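Local coordinates for protein beta-glucanase (Bacteroides thetaiotaomicron, PDB 6EUG) that probably hydrolyses beta-1,3-linked galactan of arabinogalactan through its family 43 glycoside hydrolase part, one piece of a longer protein, and binds glucoimidazole in its pocket, at residues R111-Y116 and D214-V219; K122-L127 and A141-S146; A264-K269 and T322-L327. One frame throughout, in Å; residues are numbered along the deposited sequence.

Contact 1 of 3, residues R111-Y116 and D214-V219. With GIM (glucoimidazole), chain B.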
loop_
_atom_site.group_PDB
_atom_site.type_symbol
_atom_site.label_atom_id
_atom_site.label_comp_id
_atom_site.label_asym_id
_atom_site.label_seq_id
_atom_site.Cartn_x
_atom_site.Cartn_y
_atom_site.Cartn_z
ATOM N N ARG A 111 2.770 5.414 -2.957
ATOM C CA ARG A 111 2.685 4.015 -2.570
ATOM C C ARG A 111 2.669 3.043 -3.746
ATOM O O ARG A 111 1.885 2.098 -3.776
ATOM C CB ARG A 111 1.534 3.800 -1.564
ATOM C CG ARG A 111 1.752 4.500 -0.230
ATOM C CD ARG A 111 0.751 4.133 0.878
ATOM N NE ARG A 111 1.027 4.927 2.081
ATOM C CZ ARG A 111 1.982 4.668 2.984
ATOM N NH1 ARG A 111 2.718 3.572 2.928
ATOM N NH2 ARG A 111 2.181 5.501 4.019
ATOM N N PRO A 112 3.624 3.210 -4.694
ATOM C CA PRO A 112 3.665 2.275 -5.809
ATOM C C PRO A 112 3.980 0.836 -5.412
ATOM O O PRO A 112 4.748 0.605 -4.459
ATOM C CB PRO A 112 4.824 2.813 -6.659
ATOM C CG PRO A 112 5.768 3.386 -5.619
ATOM C CD PRO A 112 4.838 4.043 -4.626
ATOM N N LYS A 113 3.451 -0.106 -6.172
ATOM C CA LYS A 113 3.764 -1.534 -6.032
ATOM C C LYS A 113 3.839 -2.161 -7.416
ATOM O O LYS A 113 3.081 -1.799 -8.300
ATOM C CB LYS A 113 2.721 -2.282 -5.183
ATOM C CG LYS A 113 2.425 -1.633 -3.809
ATOM C CD LYS A 113 3.593 -1.832 -2.846
ATOM C CE LYS A 113 3.385 -1.075 -1.549
ATOM N NZ LYS A 113 3.454 0.432 -1.744
ATOM N N VAL A 114 4.749 -3.115 -7.569
ATOM C CA VAL A 114 4.925 -3.861 -8.827
ATOM C C VAL A 114 4.816 -5.360 -8.580
ATOM O O VAL A 114 5.458 -5.881 -7.638
ATOM C CB VAL A 114 6.297 -3.528 -9.515
ATOM C CG1 VAL A 114 6.458 -4.244 -10.830
ATOM C CG2 VAL A 114 6.425 -2.023 -9.756
ATOM N N ILE A 115 4.066 -6.022 -9.470
ATOM C CA ILE A 115 3.918 -7.480 -9.510
ATOM C C ILE A 115 4.188 -8.039 -10.918
ATOM O O ILE A 115 3.937 -7.379 -11.929
ATOM C CB ILE A 115 2.534 -7.928 -9.002
ATOM C CG1 ILE A 115 1.387 -7.317 -9.826
ATOM C CG2 ILE A 115 2.391 -7.645 -7.512
ATOM C CD1 ILE A 115 -0.013 -7.610 -9.339
ATOM N N TYR A 116 4.706 -9.268 -10.976
ATOM C CA TYR A 116 5.005 -9.916 -12.253
ATOM C C TYR A 116 3.876 -10.837 -12.597
ATOM O O TYR A 116 3.462 -11.643 -11.741
ATOM C CB TYR A 116 6.305 -10.735 -12.151
ATOM C CG TYR A 116 6.681 -11.483 -13.437
ATOM C CD1 TYR A 116 7.074 -10.798 -14.578
ATOM C CD2 TYR A 116 6.645 -12.885 -13.494
ATOM C CE1 TYR A 116 7.403 -11.476 -15.755
ATOM C CE2 TYR A 116 6.981 -13.576 -14.657
ATOM C CZ TYR A 116 7.359 -12.866 -15.786
ATOM O OH TYR A 116 7.684 -13.525 -16.936
ATOM N N ASP A 214 -4.317 4.998 0.249
ATOM C CA ASP A 214 -3.228 4.083 0.570
ATOM C C ASP A 214 -3.606 2.664 0.057
ATOM O O ASP A 214 -4.785 2.260 0.131
ATOM C CB ASP A 214 -2.953 3.980 2.079
ATOM C CG ASP A 214 -2.283 5.203 2.674
ATOM O OD1 ASP A 214 -1.980 6.214 1.990
ATOM O OD2 ASP A 214 -1.995 5.121 3.895
ATOM N N MET A 215 -2.618 1.975 -0.519
ATOM C CA MET A 215 -2.842 0.671 -1.185
ATOM C C MET A 215 -1.624 -0.242 -1.235
ATOM O O MET A 215 -0.475 0.185 -1.059
ATOM C CB MET A 215 -3.358 0.899 -2.623
ATOM C CG MET A 215 -2.472 1.757 -3.535
ATOM S SD MET A 215 -2.323 1.263 -5.270
ATOM C CE MET A 215 -1.230 -0.157 -5.052
ATOM N N THR A 216 -1.905 -1.532 -1.498
ATOM C CA THR A 216 -0.901 -2.476 -1.851
ATOM C C THR A 216 -1.473 -3.547 -2.787
ATOM O O THR A 216 -2.655 -3.477 -3.190
ATOM C CB THR A 216 -0.213 -3.063 -0.615
ATOM O OG1 THR A 216 1.002 -3.730 -0.998
ATOM C CG2 THR A 216 -1.136 -4.035 0.172
ATOM N N LEU A 217 -0.590 -4.466 -3.167
ATOM C CA LEU A 217 -0.900 -5.616 -4.053
ATOM C C LEU A 217 -0.420 -6.905 -3.444
ATOM O O LEU A 217 0.593 -6.911 -2.727
ATOM C CB LEU A 217 -0.215 -5.458 -5.428
ATOM C CG LEU A 217 -0.560 -4.240 -6.295
ATOM C CD1 LEU A 217 0.342 -4.128 -7.546
ATOM C CD2 LEU A 217 -2.027 -4.219 -6.714
ATOM N N PHE A 218 -1.090 -8.009 -3.786
ATOM C CA PHE A 218 -0.631 -9.340 -3.364
ATOM C C PHE A 218 -0.967 -10.386 -4.413
ATOM O O PHE A 218 -2.116 -10.450 -4.852
ATOM C CB PHE A 218 -1.230 -9.771 -2.004
ATOM C CG PHE A 218 -0.632 -11.063 -1.469
ATOM C CD1 PHE A 218 0.648 -11.080 -0.935
ATOM C CD2 PHE A 218 -1.324 -12.252 -1.541
ATOM C CE1 PHE A 218 1.215 -12.251 -0.472
ATOM C CE2 PHE A 218 -0.764 -13.435 -1.074
ATOM C CZ PHE A 218 0.505 -13.442 -0.539
ATOM N N VAL A 219 0.043 -11.166 -4.820
ATOM C CA VAL A 219 -0.157 -12.327 -5.706
ATOM C C VAL A 219 -0.276 -13.624 -4.868
ATOM O O VAL A 219 0.669 -14.043 -4.158
ATOM C CB VAL A 219 0.980 -12.501 -6.752
ATOM C CG1 VAL A 219 0.681 -13.713 -7.662
ATOM C CG2 VAL A 219 1.178 -11.254 -7.594
HETATM C C1 GIM B . -1.009 9.448 4.808
HETATM C C2 GIM B . -0.569 8.355 3.913
HETATM N N10 GIM B . -0.656 10.742 4.710
HETATM C C3 GIM B . 0.646 8.818 3.088
HETATM C C4 GIM B . 0.380 10.255 2.550
HETATM C C5 GIM B . 0.316 11.262 3.709
HETATM C C6 GIM B . -0.045 12.676 3.257
HETATM C C7 GIM B . -2.066 10.524 6.406
HETATM C C8 GIM B . -1.289 11.423 5.703
HETATM N N1 GIM B . -1.878 9.310 5.840
HETATM O O3 GIM B . 0.865 7.941 1.973
HETATM O O2 GIM B . -0.428 7.143 4.702
HETATM O O4 GIM B . -0.820 10.360 1.742
HETATM O O6 GIM B . -1.395 12.728 2.805
#

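Contact 2 of 3, residues K122-L127 and A141-S146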
loop_
_atom_site.group_PDB
_atom_site.type_symbol
_atom_site.label_atom_id
_atom_site.label_comp_id
_atom_site.label_asym_id
_atom_site.label_seq_id
_atom_site.Cartn_x
_atom_site.Cartn_y
_atom_site.Cartn_z
ATOM N N LYS A 122 4.447 -9.854 -18.299
ATOM C CA LYS A 122 4.603 -8.391 -18.096
ATOM C C LYS A 122 4.770 -8.006 -16.627
ATOM O O LYS A 122 4.242 -8.696 -15.730
ATOM C CB LYS A 122 3.367 -7.663 -18.629
ATOM C CG LYS A 122 2.956 -7.985 -20.054
ATOM C CD LYS A 122 4.027 -7.571 -21.044
ATOM C CE LYS A 122 3.493 -7.632 -22.473
ATOM N NZ LYS A 122 4.606 -7.547 -23.455
ATOM N N PHE A 123 5.408 -6.854 -16.391
ATOM C CA PHE A 123 5.445 -6.226 -15.062
ATOM C C PHE A 123 4.354 -5.163 -14.946
ATOM O O PHE A 123 4.247 -4.284 -15.793
ATOM C CB PHE A 123 6.808 -5.605 -14.804
ATOM C CG PHE A 123 7.916 -6.623 -14.790
ATOM C CD1 PHE A 123 8.512 -7.029 -15.988
ATOM C CD2 PHE A 123 8.335 -7.203 -13.598
ATOM C CE1 PHE A 123 9.525 -7.992 -15.984
ATOM C CE2 PHE A 123 9.346 -8.168 -13.593
ATOM C CZ PHE A 123 9.942 -8.543 -14.780
ATOM N N VAL A 124 3.545 -5.263 -13.878
ATOM C CA VAL A 124 2.387 -4.408 -13.710
ATOM C C VAL A 124 2.556 -3.581 -12.420
ATOM O O VAL A 124 2.688 -4.153 -11.319
ATOM C CB VAL A 124 1.100 -5.253 -13.637
ATOM C CG1 VAL A 124 -0.119 -4.342 -13.506
ATOM C CG2 VAL A 124 1.002 -6.181 -14.865
ATOM N N MET A 125 2.545 -2.254 -12.578
ATOM C CA MET A 125 2.603 -1.266 -11.467
ATOM C C MET A 125 1.221 -0.677 -11.171
ATOM O O MET A 125 0.525 -0.213 -12.085
ATOM C CB MET A 125 3.560 -0.120 -11.813
ATOM C CG MET A 125 3.875 0.823 -10.657
ATOM S SD MET A 125 4.872 2.252 -11.153
ATOM C CE MET A 125 6.510 1.514 -11.301
ATOM N N TRP A 126 0.826 -0.711 -9.890
ATOM C CA TRP A 126 -0.341 0.025 -9.421
ATOM C C TRP A 126 0.150 1.072 -8.429
ATOM O O TRP A 126 1.156 0.859 -7.728
ATOM C CB TRP A 126 -1.378 -0.906 -8.744
ATOM C CG TRP A 126 -2.198 -1.756 -9.736
ATOM C CD1 TRP A 126 -1.838 -2.943 -10.278
ATOM C CD2 TRP A 126 -3.517 -1.473 -10.240
ATOM N NE1 TRP A 126 -2.827 -3.417 -11.094
ATOM C CE2 TRP A 126 -3.890 -2.561 -11.063
ATOM C CE3 TRP A 126 -4.424 -0.426 -10.058
ATOM C CZ2 TRP A 126 -5.107 -2.602 -11.753
ATOM C CZ3 TRP A 126 -5.642 -0.471 -10.727
ATOM C CH2 TRP A 126 -5.972 -1.566 -11.567
ATOM N N LEU A 127 -0.547 2.203 -8.379
ATOM C CA LEU A 127 -0.192 3.282 -7.447
ATOM C C LEU A 127 -1.419 4.127 -7.093
ATOM O O LEU A 127 -2.415 4.094 -7.812
ATOM C CB LEU A 127 0.944 4.121 -8.038
ATOM C CG LEU A 127 0.589 4.814 -9.356
ATOM C CD1 LEU A 127 1.147 6.220 -9.362
ATOM C CD2 LEU A 127 1.066 4.056 -10.588
ATOM N N ALA A 141 -6.873 4.864 -8.071
ATOM C CA ALA A 141 -5.766 3.960 -8.346
ATOM C C ALA A 141 -5.424 4.061 -9.821
ATOM O O ALA A 141 -6.313 4.162 -10.658
ATOM C CB ALA A 141 -6.099 2.523 -7.984
ATOM N N ALA A 142 -4.139 4.009 -10.111
ATOM C CA ALA A 142 -3.635 3.993 -11.504
ATOM C C ALA A 142 -2.846 2.718 -11.813
ATOM O O ALA A 142 -2.208 2.172 -10.924
ATOM C CB ALA A 142 -2.771 5.203 -11.742
ATOM N N VAL A 143 -2.805 2.328 -13.099
ATOM C CA VAL A 143 -2.086 1.128 -13.527
ATOM C C VAL A 143 -1.210 1.445 -14.761
ATOM O O VAL A 143 -1.587 2.226 -15.639
ATOM C CB VAL A 143 -3.046 -0.064 -13.777
ATOM C CG1 VAL A 143 -3.945 0.147 -14.964
ATOM C CG2 VAL A 143 -2.286 -1.375 -13.963
ATOM N N ALA A 144 -0.006 0.877 -14.741
ATOM C CA ALA A 144 0.982 1.015 -15.805
ATOM C C ALA A 144 1.721 -0.336 -16.038
ATOM O O ALA A 144 1.689 -1.197 -15.169
ATOM C CB ALA A 144 1.963 2.131 -15.447
ATOM N N VAL A 145 2.364 -0.509 -17.224
ATOM C CA VAL A 145 2.907 -1.826 -17.638
ATOM C C VAL A 145 4.305 -1.660 -18.274
ATOM O O VAL A 145 4.577 -0.630 -18.901
ATOM C CB VAL A 145 1.911 -2.547 -18.582
ATOM C CG1 VAL A 145 1.808 -1.884 -19.954
ATOM C CG2 VAL A 145 2.265 -4.037 -18.732
ATOM N N SER A 146 5.191 -2.636 -18.045
ATOM C CA SER A 146 6.525 -2.700 -18.642
ATOM C C SER A 146 6.901 -4.147 -19.059
ATOM O O SER A 146 6.484 -5.098 -18.417
ATOM C CB SER A 146 7.570 -2.226 -17.635
ATOM O OG SER A 146 8.870 -2.171 -18.190
#

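Contact 3 of 3, residues A264-K269 and T322-L327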
loop_
_atom_site.group_PDB
_atom_site.type_symbol
_atom_site.label_atom_id
_atom_site.label_comp_id
_atom_site.label_asym_id
_atom_site.label_seq_id
_atom_site.Cartn_x
_atom_site.Cartn_y
_atom_site.Cartn_z
ATOM N N ALA A 264 -2.014 2.414 5.135
ATOM C CA ALA A 264 -0.667 1.870 4.905
ATOM C C ALA A 264 -0.570 0.328 4.974
ATOM O O ALA A 264 0.314 -0.207 5.658
ATOM C CB ALA A 264 0.312 2.508 5.862
ATOM N N PRO A 265 -1.447 -0.369 4.246
ATOM C CA PRO A 265 -1.465 -1.858 4.378
ATOM C C PRO A 265 -0.210 -2.561 3.838
ATOM O O PRO A 265 0.316 -2.176 2.753
ATOM C CB PRO A 265 -2.698 -2.254 3.554
ATOM C CG PRO A 265 -2.793 -1.180 2.543
ATOM C CD PRO A 265 -2.507 0.075 3.320
ATOM N N ALA A 266 0.244 -3.587 4.566
ATOM C CA ALA A 266 1.320 -4.486 4.169
ATOM C C ALA A 266 0.851 -5.914 4.505
ATOM O O ALA A 266 0.220 -6.150 5.538
ATOM C CB ALA A 266 2.615 -4.148 4.914
ATOM N N ILE A 267 1.104 -6.840 3.598
ATOM C CA ILE A 267 0.500 -8.197 3.644
ATOM C C ILE A 267 1.459 -9.310 3.255
ATOM O O ILE A 267 2.303 -9.112 2.386
ATOM C CB ILE A 267 -0.781 -8.265 2.781
ATOM C CG1 ILE A 267 -1.540 -9.607 2.984
ATOM C CG2 ILE A 267 -0.491 -8.005 1.311
ATOM C CD1 ILE A 267 -2.968 -9.575 2.445
ATOM N N PHE A 268 1.314 -10.462 3.906
ATOM C CA PHE A 268 1.982 -11.709 3.530
ATOM C C PHE A 268 1.135 -12.926 3.875
ATOM O O PHE A 268 0.122 -12.818 4.598
ATOM C CB PHE A 268 3.409 -11.837 4.142
ATOM C CG PHE A 268 3.458 -12.095 5.631
ATOM C CD1 PHE A 268 3.274 -11.051 6.535
ATOM C CD2 PHE A 268 3.813 -13.352 6.131
ATOM C CE1 PHE A 268 3.365 -11.255 7.905
ATOM C CE2 PHE A 268 3.893 -13.575 7.525
ATOM C CZ PHE A 268 3.662 -12.509 8.406
ATOM N N LYS A 269 1.555 -14.089 3.353
ATOM C CA LYS A 269 0.893 -15.364 3.620
ATOM C C LYS A 269 1.952 -16.359 4.069
ATOM O O LYS A 269 3.020 -16.434 3.440
ATOM C CB LYS A 269 0.141 -15.879 2.381
ATOM C CG LYS A 269 -0.581 -17.209 2.572
ATOM C CD LYS A 269 -1.272 -17.665 1.292
ATOM C CE LYS A 269 -2.210 -18.841 1.575
ATOM N NZ LYS A 269 -2.961 -19.346 0.402
ATOM N N THR A 322 5.050 -0.051 5.158
ATOM C CA THR A 322 4.948 0.031 3.670
ATOM C C THR A 322 4.909 -1.295 2.910
ATOM O O THR A 322 4.270 -1.355 1.870
ATOM C CB THR A 322 5.945 1.019 3.029
ATOM O OG1 THR A 322 5.596 1.269 1.647
ATOM C CG2 THR A 322 7.396 0.566 3.146
ATOM N N TYR A 323 5.610 -2.334 3.386
ATOM C CA TYR A 323 5.709 -3.589 2.625
ATOM C C TYR A 323 6.234 -4.719 3.509
ATOM O O TYR A 323 6.988 -4.474 4.461
ATOM C CB TYR A 323 6.683 -3.396 1.393
ATOM C CG TYR A 323 6.561 -4.523 0.354
ATOM C CD1 TYR A 323 5.451 -4.591 -0.487
ATOM C CD2 TYR A 323 7.561 -5.489 0.207
ATOM C CE1 TYR A 323 5.286 -5.639 -1.393
ATOM C CE2 TYR A 323 7.417 -6.532 -0.702
ATOM C CZ TYR A 323 6.286 -6.594 -1.515
ATOM O OH TYR A 323 6.130 -7.625 -2.415
ATOM N N ILE A 324 5.868 -5.954 3.158
ATOM C CA ILE A 324 6.462 -7.135 3.763
ATOM C C ILE A 324 7.103 -7.978 2.653
ATOM O O ILE A 324 6.407 -8.488 1.752
ATOM C CB ILE A 324 5.481 -7.908 4.688
ATOM C CG1 ILE A 324 5.226 -7.036 5.962
ATOM C CG2 ILE A 324 6.142 -9.218 5.164
ATOM C CD1 ILE A 324 3.995 -7.366 6.739
ATOM N N LEU A 325 8.444 -8.085 2.718
ATOM C CA LEU A 325 9.250 -8.832 1.715
ATOM C C LEU A 325 9.412 -10.286 2.142
ATOM O O LEU A 325 10.057 -10.538 3.180
ATOM C CB LEU A 325 10.655 -8.229 1.597
ATOM C CG LEU A 325 11.691 -8.888 0.673
ATOM C CD1 LEU A 325 11.226 -8.933 -0.779
ATOM C CD2 LEU A 325 13.030 -8.193 0.841
ATOM N N PRO A 326 8.904 -11.238 1.336
ATOM C CA PRO A 326 9.241 -12.645 1.607
ATOM C C PRO A 326 10.601 -13.039 1.013
ATOM O O PRO A 326 10.960 -12.541 -0.066
ATOM C CB PRO A 326 8.116 -13.426 0.898
ATOM C CG PRO A 326 7.172 -12.403 0.328
ATOM C CD PRO A 326 7.931 -11.121 0.225
ATOM N N LEU A 327 11.339 -13.922 1.701
ATOM C CA LEU A 327 12.510 -14.601 1.151
ATOM C C LEU A 327 12.177 -16.104 1.155
ATOM O O LEU A 327 12.493 -16.791 2.109
ATOM C CB LEU A 327 13.785 -14.333 1.988
ATOM C CG LEU A 327 14.302 -12.885 2.111
ATOM C CD1 LEU A 327 15.641 -12.879 2.850
ATOM C CD2 LEU A 327 14.481 -12.244 0.750
HETATM O O HOH W 1 2.425 -3.204 1.193
HETATM O O HOH W 2 3.101 -6.038 1.574
HETATM O O HOH W 3 4.299 -9.992 0.738
#

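Contact 1 of 3, residues R111-Y116 and D214-V219
Asp214 meets Arg111 through a salt bridge, OD1 to NE at 3.3 Å, with OD1 at the guanidinium edge and the two planes turned 58° apart. Glucoimidazole joins the pair: its O2 donates to Asp214 OD2 (2.7 Å) and accepts from Arg111 NH2 (3.2 Å), while Arg111 NE gives O3 a weak bond. Asp214 OD2 also takes the N-H of Ala264, which steadies the carboxylate. The next residue, Met215, sets its terminal CE between Arg111 O and Lys113 CG. Thr216 OG1 lies beside Lys113 CE (3.6 Å); bends at chi2 and chi4 curl that lysine back, and NZ reaches Pro112 O of its own strand at 3.0 Å, from well above the carbonyl plane. Leu217 then pushes CD1 against Lys113 CB and Ile115 CD1 (3.9 Å to the latter), the leucine and isoleucine crossing at about a right angle. Val219 finishes the row, CG2 on Ile115 CG2 at 3.8 Å. Although the strands run 13° from parallel, no hydrogen bond joins them. Side-chain packing between the inner strands of two adjacent blades, with ligand-binding residues at one end, is the arrangement of the five-bladed beta-propeller of family 43.

Contact 2 of 3, residues K122-L127 and A141-S146
Residues 122-127 and 141-146 run antiparallel, 158° between their directions and 4.7 Å between their axes, with Phe123-Ser146, Met125-Ala144 and Leu127-Ala142 as hydrogen-bonded pairs. Each of these pairs makes two backbone bonds, such as Ala144 N to Met125 O at 2.9 Å, and CA-H...O contacts run to those same carbonyls from residues of the non-hydrogen-bonded pairs, Trp126 CA to Ala142 O being the shortest at 3.2 Å. On the face that carries Val124, Trp126, Val143 and Val145, the indole makes the main contact. Val143 stands over its six-membered ring, CB 3.6 Å from the centroid and only 6° off the normal, a CH-pi contact; CG2 of the same valine leans toward the rim, 3.5 Å from Trp126 CE2. That branch is anti to the backbone N and also meets Val124 CG1 (3.7 Å). Ala141 CB approaches the indole at its edge, 4.0 Å from CE3, and NE1 bonds to Tyr246 O beyond the hairpin. On the other face Leu127 CG rests on Ala142 CB, and Phe123 turns a ring edge to Ser146 O. Six backbone bonds thus fix the register of this hairpin, and the indole, covered on one face by aliphatic carbon, has its polar N-H satisfied by a carbonyl of the loop that follows the neighbouring blade's third strand.

Contact 3 of 3, residues A264-K269 and T322-L327
Ile324 reaches across to residues 264-269 and meets Ala266 and Phe268, so its side chain serves as a guide to the whole contact. CB lies 4.1 Å from Ile267 O. There the chain forks. One branch, CG2, is anti to the backbone N and heads for Phe268, coming to 3.7 Å of CD1 at an oblique approach to the ring. The other, CG1, sits beside the backbone N (chi1 -70°) and passes 4.0 Å from Ala266 CB. At the tip, CD1 fits between the two partners, 3.9 Å from Ala266 CB and also close to Phe268 CD1. Behind this apolar patch the Phe268 ring meets Phe333 and Trp275, while Ile324 touches Ile277, so the hydrophobic layer runs on into the strands next to each segment.

No direct hydrogen bond joins the two backbones, although Ala266 and Tyr323 come close; three waters lie between them. Water 1 donates to Pro265 O (2.8 Å) and to Thr322 O (2.7 Å), water 2 accepts from Ile267 N (3.0 Å) and Ile324 N (3.2 Å), and water 3 lies between the carbonyls of Ile267 and Ile324. The waters thus take up backbone N-H and C=O groups that a neighbouring strand would bond in a sheet. Thr322 and Tyr323 together face Met336 in a classic beta bulge, beside the closest approach of the two strands at Ala266 and Tyr323.

Strands 265-270 and 320-327 are edge strands of two different sheets and run 18° from parallel. Apolar packing between such near-parallel innermost strands of successive blades, set around a central axis, is characteristic of the five-bladed beta-propeller.

How the contacts relate
Contact 2 lies within one blade, whereas contacts 1 and 3 each join the innermost strands of successive blades. Along the chain, contact 2 is nested in the loop that contact 1 closes, and contact 3 follows later. The centres of contacts 1 and 2 are about 9 Å apart, and strand 108-117 bonds to strand 122-130 as its sheet neighbour. Contact 3 is centred about 10 Å from contact 1 and touches it where Thr216 packs on Pro265 and Lys113 on Thr322; contacts 2 and 3, about 18 Å apart by their centres, do not meet. Four inner strands thus gather round one axis, with the glucoimidazole pocket at one end.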